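Local coordinates for protein acetylornithine aminotransferase (Aquifex aeolicus, PDB 2EH6) that transfers an amino group from N(2)-acetyl-L-ornithine to 2-oxoglutarate with the help of pyridoxal 5'-phosphate, a step of arginine biosynthesis, at residues L168-E171 with E172-G175; A280-V283 with V284-V288. All coordinates share one frame; numbering follows the deposited sequence.

Contact 1. Residues L168-E171 with E172-G175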
ATOM      1  N   LEU A 168      13.786 -25.903  12.517  1.00 46.75           N
ATOM      2  CA  LEU A 168      14.153 -24.742  11.711  1.00 44.84           C
ATOM      3  C   LEU A 168      14.705 -23.581  12.526  1.00 44.06           C
ATOM      4  O   LEU A 168      15.264 -22.638  11.966  1.00 43.59           O
ATOM      5  CB  LEU A 168      12.935 -24.258  10.910  1.00 44.16           C
ATOM      6  CG  LEU A 168      12.284 -25.240   9.927  1.00 43.34           C
ATOM      7  CD1 LEU A 168      10.973 -24.662   9.421  1.00 43.52           C
ATOM      8  CD2 LEU A 168      13.228 -25.518   8.769  1.00 42.29           C
ATOM      9  N   LEU A 169      14.557 -23.642  13.843  1.00 43.50           N
ATOM     10  CA  LEU A 169      15.031 -22.555  14.687  1.00 45.28           C
ATOM     11  C   LEU A 169      16.496 -22.683  15.105  1.00 46.56           C
ATOM     12  O   LEU A 169      16.918 -23.714  15.628  1.00 47.66           O
ATOM     13  CB  LEU A 169      14.140 -22.436  15.928  1.00 44.70           C
ATOM     14  CG  LEU A 169      14.203 -21.124  16.720  1.00 46.94           C
ATOM     15  CD1 LEU A 169      12.977 -21.015  17.606  1.00 47.65           C
ATOM     16  CD2 LEU A 169      15.479 -21.060  17.554  1.00 47.74           C
ATOM     17  N   ASP A 170      17.266 -21.629  14.853  1.00 47.14           N
ATOM     18  CA  ASP A 170      18.676 -21.589  15.222  1.00 47.54           C
ATOM     19  C   ASP A 170      18.951 -20.233  15.857  1.00 47.82           C
ATOM     20  O   ASP A 170      18.021 -19.458  16.079  1.00 48.15           O
ATOM     21  CB  ASP A 170      19.580 -21.808  14.004  1.00 49.10           C
ATOM     22  CG  ASP A 170      19.296 -20.842  12.873  1.00 50.97           C
ATOM     23  OD1 ASP A 170      19.348 -19.617  13.099  1.00 51.73           O
ATOM     24  OD2 ASP A 170      19.028 -21.314  11.749  1.00 54.13           O
ATOM     25  N   GLU A 171      20.216 -19.944  16.150  1.00 46.57           N
ATOM     26  CA  GLU A 171      20.578 -18.685  16.804  1.00 46.36           C
ATOM     27  C   GLU A 171      20.536 -17.466  15.857  1.00 44.23           C
ATOM     28  O   GLU A 171      20.702 -16.324  16.261  1.00 44.01           O
ATOM     29  CB  GLU A 171      21.963 -18.835  17.446  1.00 48.71           C
ATOM     30  CG  GLU A 171      23.055 -19.198  16.438  1.00 52.30           C
ATOM     31  CD  GLU A 171      22.894 -20.641  16.021  1.00 55.19           C
ATOM     32  OE1 GLU A 171      22.715 -21.487  16.889  1.00 57.28           O
ATOM     33  OE2 GLU A 171      22.972 -20.912  14.826  1.00 55.71           O
ATOM     34  N   GLU A 172      20.332 -17.737  14.553  1.00 42.80           N
ATOM     35  CA  GLU A 172      20.240 -16.624  13.599  1.00 42.56           C
ATOM     36  C   GLU A 172      18.781 -16.278  13.268  1.00 39.81           C
ATOM     37  O   GLU A 172      18.477 -15.453  12.415  1.00 39.42           O
ATOM     38  CB  GLU A 172      20.989 -17.013  12.320  1.00 44.92           C
ATOM     39  CG  GLU A 172      22.511 -17.023  12.502  1.00 49.18           C
ATOM     40  CD  GLU A 172      23.177 -17.348  11.182  1.00 53.37           C
ATOM     41  OE1 GLU A 172      23.020 -16.579  10.242  1.00 56.13           O
ATOM     42  OE2 GLU A 172      23.891 -18.348  11.117  1.00 56.27           O
ATOM     43  N   THR A 173      17.857 -16.973  13.962  1.00 38.13           N
ATOM     44  CA  THR A 173      16.436 -16.700  13.765  1.00 37.31           C
ATOM     45  C   THR A 173      16.010 -15.414  14.475  1.00 36.57           C
ATOM     46  O   THR A 173      16.157 -15.262  15.681  1.00 34.18           O
ATOM     47  CB  THR A 173      15.632 -17.877  14.325  1.00 37.72           C
ATOM     48  OG1 THR A 173      16.039 -19.081  13.669  1.00 37.31           O
ATOM     49  CG2 THR A 173      14.136 -17.658  14.074  1.00 39.12           C
ATOM     50  N   ALA A 174      15.481 -14.466  13.704  1.00 35.18           N
ATOM     51  CA  ALA A 174      15.063 -13.180  14.248  1.00 33.66           C
ATOM     52  C   ALA A 174      13.651 -13.233  14.802  1.00 32.62           C
ATOM     53  O   ALA A 174      13.334 -12.557  15.781  1.00 32.61           O
ATOM     54  CB  ALA A 174      15.162 -12.100  13.172  1.00 33.41           C
ATOM     55  N   GLY A 175      12.801 -14.034  14.174  1.00 32.57           N
ATOM     56  CA  GLY A 175      11.435 -14.129  14.644  1.00 32.36           C
ATOM     57  C   GLY A 175      10.592 -15.178  13.959  1.00 30.89           C
ATOM     58  O   GLY A 175      10.996 -15.779  12.961  1.00 31.03           O
TER
HETATM   59  O   HOH W   1      15.181 -20.028  11.174  1.00 41.01           O
HETATM   60  O   HOH W   2      17.464 -16.782  17.718  1.00 54.82           O
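D170 and T173 grip each other round a type I beta turn that runs from one to the other. The backbone N of D170 gives a nearly straight bond to T173 OG1 (3.1 Å, 173°), and the N of T173 returns a longer one, 3.3 Å, to D170 O. Inside this frame the aspartate folds back over its own turn: with CG between the backbone N and the carbonyl carbon (chi1 55°), OD1 reaches E172 N at 2.6 Å through its anti lone pair, an Asx turn superposed on the beta turn. The turn ends the loop of a beta-alpha-beta crossover, in which helix 162-166 links strand 154-157 to strand 173-178, with strand 119-123 lying between the two in the large mixed sheet. E172 reaches to the residue just before that middle strand, OE1 accepting a hydrogen bond from W118 NE1, while L169 lies crosswise to T173, CG 4.1 Å from OG1, and packs on I201 and K205. Two waters sit at separate edges of the turn, one bridging L168 O and T173 OG1, the other joining D170 O to T173 O. The loose side belongs to E171, exposed, its OE2 4.6 Å from E172 OE2, two like charges that probably repel mildly.

Contact 2. Residues A280-V283 with V284-V288; sequences AGTV and VVDEV
A280-V283 and V284-V288 are successive turns of one alpha-helix, and their contact is the i to i+4 ladder of that helix, 275-308, buried against helices 47-59 and 70-81. A long helix that follows the cofactor-bearing large domain is familiar from fold type I aminotransferases, and here the side chain of V284 lies about 10 Å from that of K241, the lysine that can carry the cofactor. Four backbone bonds make the ladder. V284 N lies 2.9 Å from A280 O, whereas D286 N to T282 O is the longest of the four at 3.3 Å.

Side chains lie over the same carbonyls. In V284 and V285 CG1 is anti to the backbone N (V285 chi1 172°), which leaves CG2 beside that N and anti to the carbonyl carbon, and brings V285 CG2 to 3.1 Å from G281 O. On the flank facing helix 70-81, D286 runs alongside T282 and points the same way, OD2 4.1 Å from CG2; OD1 has a long, weak ion pair with K78. Were D286 cut back to an alanine, the T282 methyl would probably lose the carboxylate beside it and K78 its weak, distant counter-charge. Other polar ends turn elsewhere: T282 OG1 bonds back to C278 O, and the E287 carboxylate, swung round by the bend at chi2, takes a hydrogen bond from Y46 and a salt bridge from K48. Nearer the backbone, the first torsion of E287 (chi1 -63°) sets CG anti to its carbonyl carbon, 3.2 Å from V283 O and 4.1 Å from V283 CG1.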
ATOM      1  N   ALA A 280     -11.398   7.007   9.304  1.00 22.73           N
ATOM      2  CA  ALA A 280     -12.127   5.761   9.123  1.00 23.31           C
ATOM      3  C   ALA A 280     -11.795   4.797  10.251  1.00 24.17           C
ATOM      4  O   ALA A 280     -12.691   4.229  10.885  1.00 23.29           O
ATOM      5  CB  ALA A 280     -11.771   5.136   7.777  1.00 20.52           C
ATOM      6  N   GLY A 281     -10.500   4.615  10.497  1.00 23.20           N
ATOM      7  CA  GLY A 281     -10.066   3.712  11.546  1.00 26.26           C
ATOM      8  C   GLY A 281     -10.600   4.103  12.912  1.00 26.11           C
ATOM      9  O   GLY A 281     -10.947   3.242  13.715  1.00 25.47           O
ATOM     10  N   THR A 282     -10.656   5.402  13.184  1.00 26.22           N
ATOM     11  CA  THR A 282     -11.155   5.872  14.467  1.00 30.47           C
ATOM     12  C   THR A 282     -12.617   5.487  14.656  1.00 29.81           C
ATOM     13  O   THR A 282     -13.031   5.082  15.745  1.00 30.53           O
ATOM     14  CB  THR A 282     -11.015   7.396  14.590  1.00 33.10           C
ATOM     15  OG1 THR A 282      -9.628   7.735  14.690  1.00 38.34           O
ATOM     16  CG2 THR A 282     -11.740   7.902  15.825  1.00 36.46           C
ATOM     17  N   VAL A 283     -13.404   5.611  13.591  1.00 29.64           N
ATOM     18  CA  VAL A 283     -14.814   5.261  13.661  1.00 26.26           C
ATOM     19  C   VAL A 283     -14.973   3.755  13.839  1.00 26.18           C
ATOM     20  O   VAL A 283     -15.728   3.292  14.695  1.00 24.72           O
ATOM     21  CB  VAL A 283     -15.570   5.698  12.382  1.00 27.03           C
ATOM     22  CG1 VAL A 283     -16.987   5.164  12.418  1.00 25.47           C
ATOM     23  CG2 VAL A 283     -15.587   7.218  12.270  1.00 25.18           C
ATOM     24  N   VAL A 284     -14.254   2.990  13.028  1.00 25.73           N
ATOM     25  CA  VAL A 284     -14.327   1.536  13.093  1.00 25.11           C
ATOM     26  C   VAL A 284     -13.911   0.985  14.456  1.00 25.43           C
ATOM     27  O   VAL A 284     -14.587   0.130  15.026  1.00 26.14           O
ATOM     28  CB  VAL A 284     -13.446   0.895  12.002  1.00 24.52           C
ATOM     29  CG1 VAL A 284     -13.375  -0.613  12.205  1.00 23.06           C
ATOM     30  CG2 VAL A 284     -14.015   1.220  10.625  1.00 25.33           C
ATOM     31  N   VAL A 285     -12.798   1.470  14.984  1.00 27.08           N
ATOM     32  CA  VAL A 285     -12.341   0.979  16.275  1.00 28.22           C
ATOM     33  C   VAL A 285     -13.359   1.232  17.387  1.00 29.39           C
ATOM     34  O   VAL A 285     -13.612   0.346  18.202  1.00 30.16           O
ATOM     35  CB  VAL A 285     -10.974   1.586  16.642  1.00 27.74           C
ATOM     36  CG1 VAL A 285     -10.610   1.229  18.079  1.00 27.44           C
ATOM     37  CG2 VAL A 285      -9.906   1.034  15.683  1.00 24.13           C
ATOM     38  N   ASP A 286     -13.955   2.419  17.416  1.00 29.39           N
ATOM     39  CA  ASP A 286     -14.949   2.719  18.442  1.00 31.00           C
ATOM     40  C   ASP A 286     -16.188   1.848  18.278  1.00 31.03           C
ATOM     41  O   ASP A 286     -16.705   1.295  19.252  1.00 28.98           O
ATOM     42  CB  ASP A 286     -15.364   4.192  18.395  1.00 35.53           C
ATOM     43  CG  ASP A 286     -14.271   5.124  18.876  1.00 38.52           C
ATOM     44  OD1 ASP A 286     -13.345   4.646  19.567  1.00 40.86           O
ATOM     45  OD2 ASP A 286     -14.347   6.335  18.574  1.00 42.38           O
ATOM     46  N   GLU A 287     -16.666   1.721  17.043  1.00 29.15           N
ATOM     47  CA  GLU A 287     -17.854   0.916  16.782  1.00 29.99           C
ATOM     48  C   GLU A 287     -17.627  -0.566  17.016  1.00 29.11           C
ATOM     49  O   GLU A 287     -18.478  -1.251  17.581  1.00 29.82           O
ATOM     50  CB  GLU A 287     -18.341   1.139  15.348  1.00 30.78           C
ATOM     51  CG  GLU A 287     -18.786   2.566  15.074  1.00 34.16           C
ATOM     52  CD  GLU A 287     -19.924   2.995  15.982  1.00 37.60           C
ATOM     53  OE1 GLU A 287     -20.991   2.351  15.933  1.00 40.47           O
ATOM     54  OE2 GLU A 287     -19.753   3.969  16.744  1.00 40.31           O
ATOM     55  N   VAL A 288     -16.478  -1.066  16.577  1.00 29.69           N
ATOM     56  CA  VAL A 288     -16.159  -2.479  16.725  1.00 29.52           C
ATOM     57  C   VAL A 288     -16.070  -2.946  18.173  1.00 30.99           C
ATOM     58  O   VAL A 288     -16.558  -4.019  18.507  1.00 31.96           O
ATOM     59  CB  VAL A 288     -14.834  -2.826  16.004  1.00 30.14           C
ATOM     60  CG1 VAL A 288     -14.330  -4.193  16.452  1.00 29.09           C
ATOM     61  CG2 VAL A 288     -15.057  -2.825  14.496  1.00 27.39           C
TER

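Contact 1 closes well before contact 2 opens along the chain, and the two lie on opposite sides of its centre, 37 Å apart between centres and about 26 Å between nearest atoms, without touching. They share no helix or strand. Residues 168-175 lead into strand 173-178, one of the parallel strands in the mixed seven-stranded sheet, and lie away from the annotated sites; residues 280-288 belong to helix 275-308, nearer the cofactor lysine. Both fall within the one class-III aminotransferase range. Together they illustrate two local ways of shaping one fold: a hydrogen-bonded turn starts a sheet strand at the surface, and a regular helical ladder builds its interior.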